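Local coordinates for phosphoribosylaminoimidazole-succinocarboxamide synthase (Thermotoga maritima, PDB 1KUT), which catalyses the ATP-dependent joining of L-aspartate to a carboxylated aminoimidazole ribonucleotide, giving SAICAR in de novo purine biosynthesis, at residues B[137-140]-B[141-145]; B[154-157]-B[158-162]; B[174-177]-B[178-182]. All coordinates share one frame; numbering follows the deposited sequence.

Interaction 1 of 3, residues B[137-140]-B[141-145]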
loop_
_atom_site.group_PDB
_atom_site.type_symbol
_atom_site.label_atom_id
_atom_site.label_comp_id
_atom_site.label_asym_id
_atom_site.label_seq_id
_atom_site.Cartn_x
_atom_site.Cartn_y
_atom_site.Cartn_z
ATOM N N THR B 137 -14.248 3.699 6.774
ATOM C CA THR B 137 -14.742 4.697 5.844
ATOM C C THR B 137 -13.663 5.735 5.622
ATOM O O THR B 137 -12.713 5.844 6.403
ATOM C CB THR B 137 -15.992 5.412 6.379
ATOM O OG1 THR B 137 -15.600 6.392 7.352
ATOM C CG2 THR B 137 -16.937 4.399 7.019
ATOM N N LYS B 138 -13.813 6.500 4.551
ATOM C CA LYS B 138 -12.853 7.531 4.222
ATOM C C LYS B 138 -12.688 8.492 5.409
ATOM O O LYS B 138 -11.595 9.019 5.648
ATOM C CB LYS B 138 -13.337 8.277 2.979
ATOM C CG LYS B 138 -12.251 8.673 2.009
ATOM C CD LYS B 138 -11.369 9.753 2.581
ATOM C CE LYS B 138 -10.863 10.650 1.462
ATOM N NZ LYS B 138 -12.013 11.163 0.642
ATOM N N LYS B 139 -13.769 8.700 6.158
ATOM C CA LYS B 139 -13.747 9.604 7.311
ATOM C C LYS B 139 -13.007 8.995 8.496
ATOM O O LYS B 139 -12.207 9.662 9.148
ATOM C CB LYS B 139 -15.174 9.971 7.749
ATOM C CG LYS B 139 -15.236 10.795 9.042
ATOM C CD LYS B 139 -16.683 10.990 9.502
ATOM C CE LYS B 139 -16.783 11.571 10.921
ATOM N NZ LYS B 139 -16.269 12.969 11.024
ATOM N N GLN B 140 -13.292 7.732 8.780
ATOM C CA GLN B 140 -12.636 7.050 9.879
ATOM C C GLN B 140 -11.144 6.949 9.577
ATOM O O GLN B 140 -10.307 7.252 10.424
ATOM C CB GLN B 140 -13.236 5.659 10.055
ATOM C CG GLN B 140 -14.755 5.671 10.115
ATOM C CD GLN B 140 -15.331 4.306 10.386
ATOM O OE1 GLN B 140 -15.016 3.337 9.694
ATOM N NE2 GLN B 140 -16.185 4.217 11.401
ATOM N N ALA B 141 -10.822 6.536 8.354
ATOM C CA ALA B 141 -9.436 6.398 7.937
ATOM C C ALA B 141 -8.689 7.699 8.148
ATOM O O ALA B 141 -7.580 7.704 8.691
ATOM C CB ALA B 141 -9.366 5.992 6.477
ATOM N N GLU B 142 -9.296 8.803 7.721
ATOM C CA GLU B 142 -8.665 10.115 7.856
ATOM C C GLU B 142 -8.522 10.525 9.321
ATOM O O GLU B 142 -7.584 11.233 9.684
ATOM C CB GLU B 142 -9.461 11.168 7.085
ATOM C CG GLU B 142 -8.602 12.245 6.421
ATOM C CD GLU B 142 -7.570 11.668 5.450
ATOM O OE1 GLU B 142 -7.819 10.570 4.901
ATOM O OE2 GLU B 142 -6.515 12.315 5.219
ATOM N N LYS B 143 -9.450 10.092 10.163
ATOM C CA LYS B 143 -9.368 10.392 11.589
ATOM C C LYS B 143 -8.148 9.648 12.143
ATOM O O LYS B 143 -7.290 10.242 12.807
ATOM C CB LYS B 143 -10.626 9.911 12.317
ATOM C CG LYS B 143 -11.819 10.848 12.163
ATOM C CD LYS B 143 -13.037 10.372 12.940
ATOM C CE LYS B 143 -14.107 11.458 12.965
ATOM N NZ LYS B 143 -15.388 10.987 13.568
HETATM N N MSE B 144 -8.081 8.350 11.851
HETATM C CA MSE B 144 -6.978 7.510 12.301
HETATM C C MSE B 144 -5.648 8.078 11.886
HETATM O O MSE B 144 -4.688 7.985 12.633
HETATM C CB MSE B 144 -7.111 6.085 11.759
HETATM C CG MSE B 144 -8.171 5.317 12.454
HETATM SE SE MSE B 144 -8.062 3.501 11.938
HETATM C CE MSE B 144 -9.246 3.555 10.370
ATOM N N LYS B 145 -5.578 8.645 10.688
ATOM C CA LYS B 145 -4.333 9.252 10.233
ATOM C C LYS B 145 -4.011 10.490 11.070
ATOM O O LYS B 145 -2.872 10.672 11.498
ATOM C CB LYS B 145 -4.440 9.659 8.765
ATOM C CG LYS B 145 -3.747 8.714 7.795
ATOM C CD LYS B 145 -3.896 9.192 6.344
ATOM C CE LYS B 145 -3.313 10.589 6.133
ATOM N NZ LYS B 145 -3.396 10.993 4.691
#
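The carbonyl oxygen of Thr137 takes the shortest sound bond here, from Ala141 N at 2.8 Å. It is the first i to i+4 bond of the helix; Glu142 N and Met144 N repeat the pattern to Lys138 O and Gln140 O. The CB of Ala141 also rests on Thr137 O, and the CG and CE of Met144, a selenomethionine, lie against Gln140 O. Ahead of these bonds Thr137 closes the helix start: its OG1 accepts Gln140 N at 3.0 Å and, weakly, Lys139 N. Gln140 answers with its side chain. With CG beside its own backbone N (chi1 -50°) and the chain extended beyond, it reaches back so that OE1 accepts Thr137 N at 3.0 Å, the donor tilted 25° from the amide plane. Lys139 and Lys143 bring their chain ends close together, a meeting of like charges too tight for the modelled lysine ends to be taken literally. On the buried side of the helix, Ala141 packs on Val127 and Leu130 of helix 127-132, and Met144 on Phe80 and Leu82 of strand 78-87. The reciprocal bonds of Thr137 and Gln140 make a capping box, the classic N-terminal closure, here starting helix 138-160.

Interaction 2 of 3, residues B[154-157]-B[158-162]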
loop_
_atom_site.group_PDB
_atom_site.type_symbol
_atom_site.label_atom_id
_atom_site.label_comp_id
_atom_site.label_asym_id
_atom_site.label_seq_id
_atom_site.Cartn_x
_atom_site.Cartn_y
_atom_site.Cartn_z
ATOM N N ALA B 154 3.230 14.243 19.589
ATOM C CA ALA B 154 3.167 14.425 21.039
ATOM C C ALA B 154 4.194 13.531 21.721
ATOM O O ALA B 154 4.863 13.957 22.664
ATOM C CB ALA B 154 1.786 14.084 21.549
ATOM N N LEU B 155 4.316 12.291 21.241
ATOM C CA LEU B 155 5.262 11.330 21.811
ATOM C C LEU B 155 6.689 11.703 21.453
ATOM O O LEU B 155 7.620 11.498 22.239
ATOM C CB LEU B 155 4.965 9.910 21.314
ATOM C CG LEU B 155 3.764 9.207 21.928
ATOM C CD1 LEU B 155 3.653 7.790 21.378
ATOM C CD2 LEU B 155 3.940 9.180 23.444
ATOM N N LYS B 156 6.857 12.240 20.255
ATOM C CA LYS B 156 8.170 12.664 19.800
ATOM C C LYS B 156 8.720 13.764 20.717
ATOM O O LYS B 156 9.900 13.768 21.064
ATOM C CB LYS B 156 8.072 13.187 18.367
ATOM C CG LYS B 156 9.267 14.038 17.945
ATOM C CD LYS B 156 9.022 14.762 16.630
ATOM C CE LYS B 156 10.144 15.751 16.365
ATOM N NZ LYS B 156 10.272 16.681 17.534
ATOM N N GLU B 157 7.860 14.697 21.102
ATOM C CA GLU B 157 8.271 15.802 21.971
ATOM C C GLU B 157 8.538 15.295 23.382
ATOM O O GLU B 157 9.350 15.858 24.131
ATOM C CB GLU B 157 7.181 16.876 21.983
ATOM C CG GLU B 157 6.840 17.358 20.588
ATOM C CD GLU B 157 5.471 18.014 20.505
ATOM O OE1 GLU B 157 4.499 17.424 21.035
ATOM O OE2 GLU B 157 5.363 19.108 19.901
ATOM N N PHE B 158 7.848 14.220 23.728
ATOM C CA PHE B 158 7.986 13.586 25.025
ATOM C C PHE B 158 9.404 13.039 25.215
ATOM O O PHE B 158 10.114 13.442 26.141
ATOM C CB PHE B 158 6.985 12.440 25.137
ATOM C CG PHE B 158 6.984 11.779 26.470
ATOM C CD1 PHE B 158 6.333 12.368 27.548
ATOM C CD2 PHE B 158 7.657 10.577 26.661
ATOM C CE1 PHE B 158 6.349 11.766 28.805
ATOM C CE2 PHE B 158 7.685 9.966 27.910
ATOM C CZ PHE B 158 7.029 10.560 28.986
ATOM N N PHE B 159 9.808 12.121 24.338
ATOM C CA PHE B 159 11.135 11.502 24.409
ATOM C C PHE B 159 12.240 12.500 24.127
ATOM O O PHE B 159 13.401 12.290 24.493
ATOM C CB PHE B 159 11.239 10.354 23.408
ATOM C CG PHE B 159 10.314 9.224 23.700
ATOM C CD1 PHE B 159 10.456 8.481 24.866
ATOM C CD2 PHE B 159 9.274 8.917 22.824
ATOM C CE1 PHE B 159 9.572 7.441 25.163
ATOM C CE2 PHE B 159 8.385 7.882 23.110
ATOM C CZ PHE B 159 8.535 7.142 24.282
ATOM N N GLU B 160 11.864 13.582 23.460
ATOM C CA GLU B 160 12.777 14.651 23.100
ATOM C C GLU B 160 13.418 15.218 24.371
ATOM O O GLU B 160 14.617 15.508 24.410
ATOM C CB GLU B 160 11.979 15.726 22.364
ATOM C CG GLU B 160 12.795 16.758 21.623
ATOM C CD GLU B 160 11.934 17.640 20.728
ATOM O OE1 GLU B 160 11.081 18.391 21.266
ATOM O OE2 GLU B 160 12.114 17.569 19.486
ATOM N N ARG B 161 12.614 15.356 25.421
ATOM C CA ARG B 161 13.111 15.888 26.682
ATOM C C ARG B 161 14.301 15.083 27.199
ATOM O O ARG B 161 15.111 15.598 27.971
ATOM C CB ARG B 161 12.021 15.864 27.746
ATOM C CG ARG B 161 10.793 16.689 27.460
ATOM C CD ARG B 161 9.866 16.568 28.660
ATOM N NE ARG B 161 8.484 16.929 28.372
ATOM C CZ ARG B 161 7.472 16.684 29.200
ATOM N NH1 ARG B 161 7.704 16.079 30.362
ATOM N NH2 ARG B 161 6.231 17.027 28.867
ATOM N N ALA B 162 14.394 13.821 26.784
ATOM C CA ALA B 162 15.473 12.930 27.213
ATOM C C ALA B 162 16.533 12.722 26.134
ATOM O O ALA B 162 17.407 11.860 26.266
ATOM C CB ALA B 162 14.889 11.590 27.614
#
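Lys156 and Glu160, one helical turn apart, are joined by a salt bridge: Lys156 NZ donates to Glu160 OE2 at 2.8 Å. The ammonium comes down on that oxygen from above the carboxylate plane, 45° out of it, while OE1 is turned back toward the CA of Glu157. Lys156 runs out nearly straight from its backbone and then folds over at its last torsion (chi4 -55°), which swings NZ across to the glutamate; Glu160 is extended beyond CG and meets it at a slant. Exchanging Lys156 for an alanine would probably leave the Glu160 carboxylate without its mate in this pair and free to swing away from the helix. The backbone of the same turn is held by Phe159 N, which donates to Leu155 O at 3.1 Å, while the step from Glu160 N to Lys156 O is weak. The Lys156-Glu160 pair is an i to i+4 salt bridge on the solvent-facing side of an amphipathic helix, close to the C-terminal end of helix 138-160. On the inner side Phe159 CD2 lies 3.1 Å from Leu155 O, and its CE2 approaches Leu155 CB at 4.4 Å. Neighbouring rings touch as well: Phe158 CD2 sits 3.9 Å above one face of the Phe159 ring, offset toward its rim, while Phe159 CE1 lies at the edge of the Phe158 ring. Farther out, Leu155 packs on Leu50 and Leu54 of helix 39-55 and on Ile169 and Tyr171 of strand 164-175. Phe158 meets the ring of Tyr53, whose OH is hydrogen-bonded to Ala154 O, and Phe159 presses on Leu223 and Cys224 of helix 214-229.

Interaction 3 of 3, residues B[174-177]-B[178-182]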
loop_
_atom_site.group_PDB
_atom_site.type_symbol
_atom_site.label_atom_id
_atom_site.label_comp_id
_atom_site.label_asym_id
_atom_site.label_seq_id
_atom_site.Cartn_x
_atom_site.Cartn_y
_atom_site.Cartn_z
ATOM N N GLY B 174 -9.732 1.719 17.547
ATOM C CA GLY B 174 -11.016 1.057 17.650
ATOM C C GLY B 174 -12.109 2.074 17.896
ATOM O O GLY B 174 -11.842 3.272 18.031
ATOM N N LEU B 175 -13.348 1.599 17.940
ATOM C CA LEU B 175 -14.494 2.471 18.179
ATOM C C LEU B 175 -15.068 2.165 19.554
ATOM O O LEU B 175 -15.297 1.005 19.885
ATOM C CB LEU B 175 -15.566 2.237 17.103
ATOM C CG LEU B 175 -15.594 3.069 15.807
ATOM C CD1 LEU B 175 -14.317 3.845 15.616
ATOM C CD2 LEU B 175 -15.843 2.147 14.624
ATOM N N ASP B 176 -15.272 3.191 20.373
ATOM C CA ASP B 176 -15.861 2.947 21.688
ATOM C C ASP B 176 -17.382 2.809 21.522
ATOM O O ASP B 176 -17.861 2.635 20.405
ATOM C CB ASP B 176 -15.520 4.073 22.679
ATOM C CG ASP B 176 -15.837 5.456 22.140
ATOM O OD1 ASP B 176 -16.803 5.605 21.356
ATOM O OD2 ASP B 176 -15.118 6.410 22.521
ATOM N N LYS B 177 -18.129 2.884 22.620
ATOM C CA LYS B 177 -19.591 2.744 22.585
ATOM C C LYS B 177 -20.298 3.873 21.855
ATOM O O LYS B 177 -21.490 3.769 21.559
ATOM C CB LYS B 177 -20.158 2.687 23.993
ATOM C CG LYS B 177 -19.454 1.753 24.934
ATOM C CD LYS B 177 -19.943 2.018 26.347
ATOM C CE LYS B 177 -19.838 3.505 26.701
ATOM N NZ LYS B 177 -20.334 3.803 28.083
ATOM N N ASP B 178 -19.580 4.959 21.592
ATOM C CA ASP B 178 -20.159 6.098 20.885
ATOM C C ASP B 178 -19.623 6.292 19.469
ATOM O O ASP B 178 -19.916 7.300 18.828
ATOM C CB ASP B 178 -19.945 7.388 21.677
ATOM C CG ASP B 178 -20.857 7.483 22.882
ATOM O OD1 ASP B 178 -20.552 6.842 23.916
ATOM O OD2 ASP B 178 -21.892 8.189 22.775
ATOM N N GLY B 179 -18.833 5.333 18.987
ATOM C CA GLY B 179 -18.288 5.432 17.643
ATOM C C GLY B 179 -17.045 6.294 17.523
ATOM O O GLY B 179 -16.607 6.614 16.414
ATOM N N ASN B 180 -16.465 6.692 18.649
ATOM C CA ASN B 180 -15.264 7.504 18.586
ATOM C C ASN B 180 -14.066 6.623 18.247
ATOM O O ASN B 180 -14.013 5.454 18.638
ATOM C CB ASN B 180 -15.018 8.210 19.928
ATOM C CG ASN B 180 -15.943 9.400 20.147
ATOM O OD1 ASN B 180 -15.824 10.425 19.472
ATOM N ND2 ASN B 180 -16.868 9.268 21.093
ATOM N N VAL B 181 -13.130 7.176 17.482
ATOM C CA VAL B 181 -11.911 6.462 17.142
ATOM C C VAL B 181 -11.056 6.600 18.410
ATOM O O VAL B 181 -10.865 7.706 18.936
ATOM C CB VAL B 181 -11.206 7.101 15.900
ATOM C CG1 VAL B 181 -9.800 6.544 15.725
ATOM C CG2 VAL B 181 -12.027 6.801 14.643
ATOM N N VAL B 182 -10.582 5.464 18.916
ATOM C CA VAL B 182 -9.784 5.432 20.140
ATOM C C VAL B 182 -8.535 4.572 19.953
ATOM O O VAL B 182 -8.584 3.524 19.299
ATOM C CB VAL B 182 -10.604 4.832 21.297
ATOM C CG1 VAL B 182 -9.808 4.870 22.589
ATOM C CG2 VAL B 182 -11.922 5.595 21.447
#
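Asp176 holds its CG between the backbone N and the carbonyl carbon (chi1 52°), and this folds the carboxylate back over the turn that follows. OD1 is then gripped twice, by Asp178 N and by Asn180 N, each at 2.9 Å. The two N-H groups reach it from opposite faces of the carboxylate plane, so they clamp the oxygen between them and fix how the group is rotated. Asp176 OD2 lies 3.2 Å from Asn180 CB and 3.5 Å from Val182 CG2. The type I turn from Asp176 to Gly179 is closed by Gly179 N, which donates to Asp176 O at 3.2 Å. Gly179 has positive phi (82°), where a CB would jam against the preceding carbonyl oxygen. Asp176 N donates to Asn180 O, and beyond it Gly174 and Val182 form a hydrogen-bonded antiparallel pair, with Val182 N to Gly174 O at 2.7 Å. Leu175 CD1 meets Val181 CG2 at 3.9 Å across the adjoining non-hydrogen-bonded pair. This beta hairpin joins strands 164-175 and 181-183; Leu175 also bonds through its backbone to Lys78, and Leu175 and Val181 pack against helix 138-160.

Interactions 1 and 2 mark the two ends of helix 138-160, the first at its start and the second near its finish, their centres 25 Å apart and without touching. Interaction 3 follows along the chain, in the hairpin at the far end of strand 164-175, which runs back so that its turn lies beside the start of the helix. Interactions 1 and 3 therefore meet, centres about 12 Å apart: Met144 CG packs on Val181 CG1 at 3.9 Å, and Gln140 NE2 on Leu175 CD2. Interaction 2 packs on helices 39-55 and 214-229 and on strand 164-175. Helix 138-160 thus runs from the hairpin of an antiparallel sheet to the packing against helices 39-55 and 214-229.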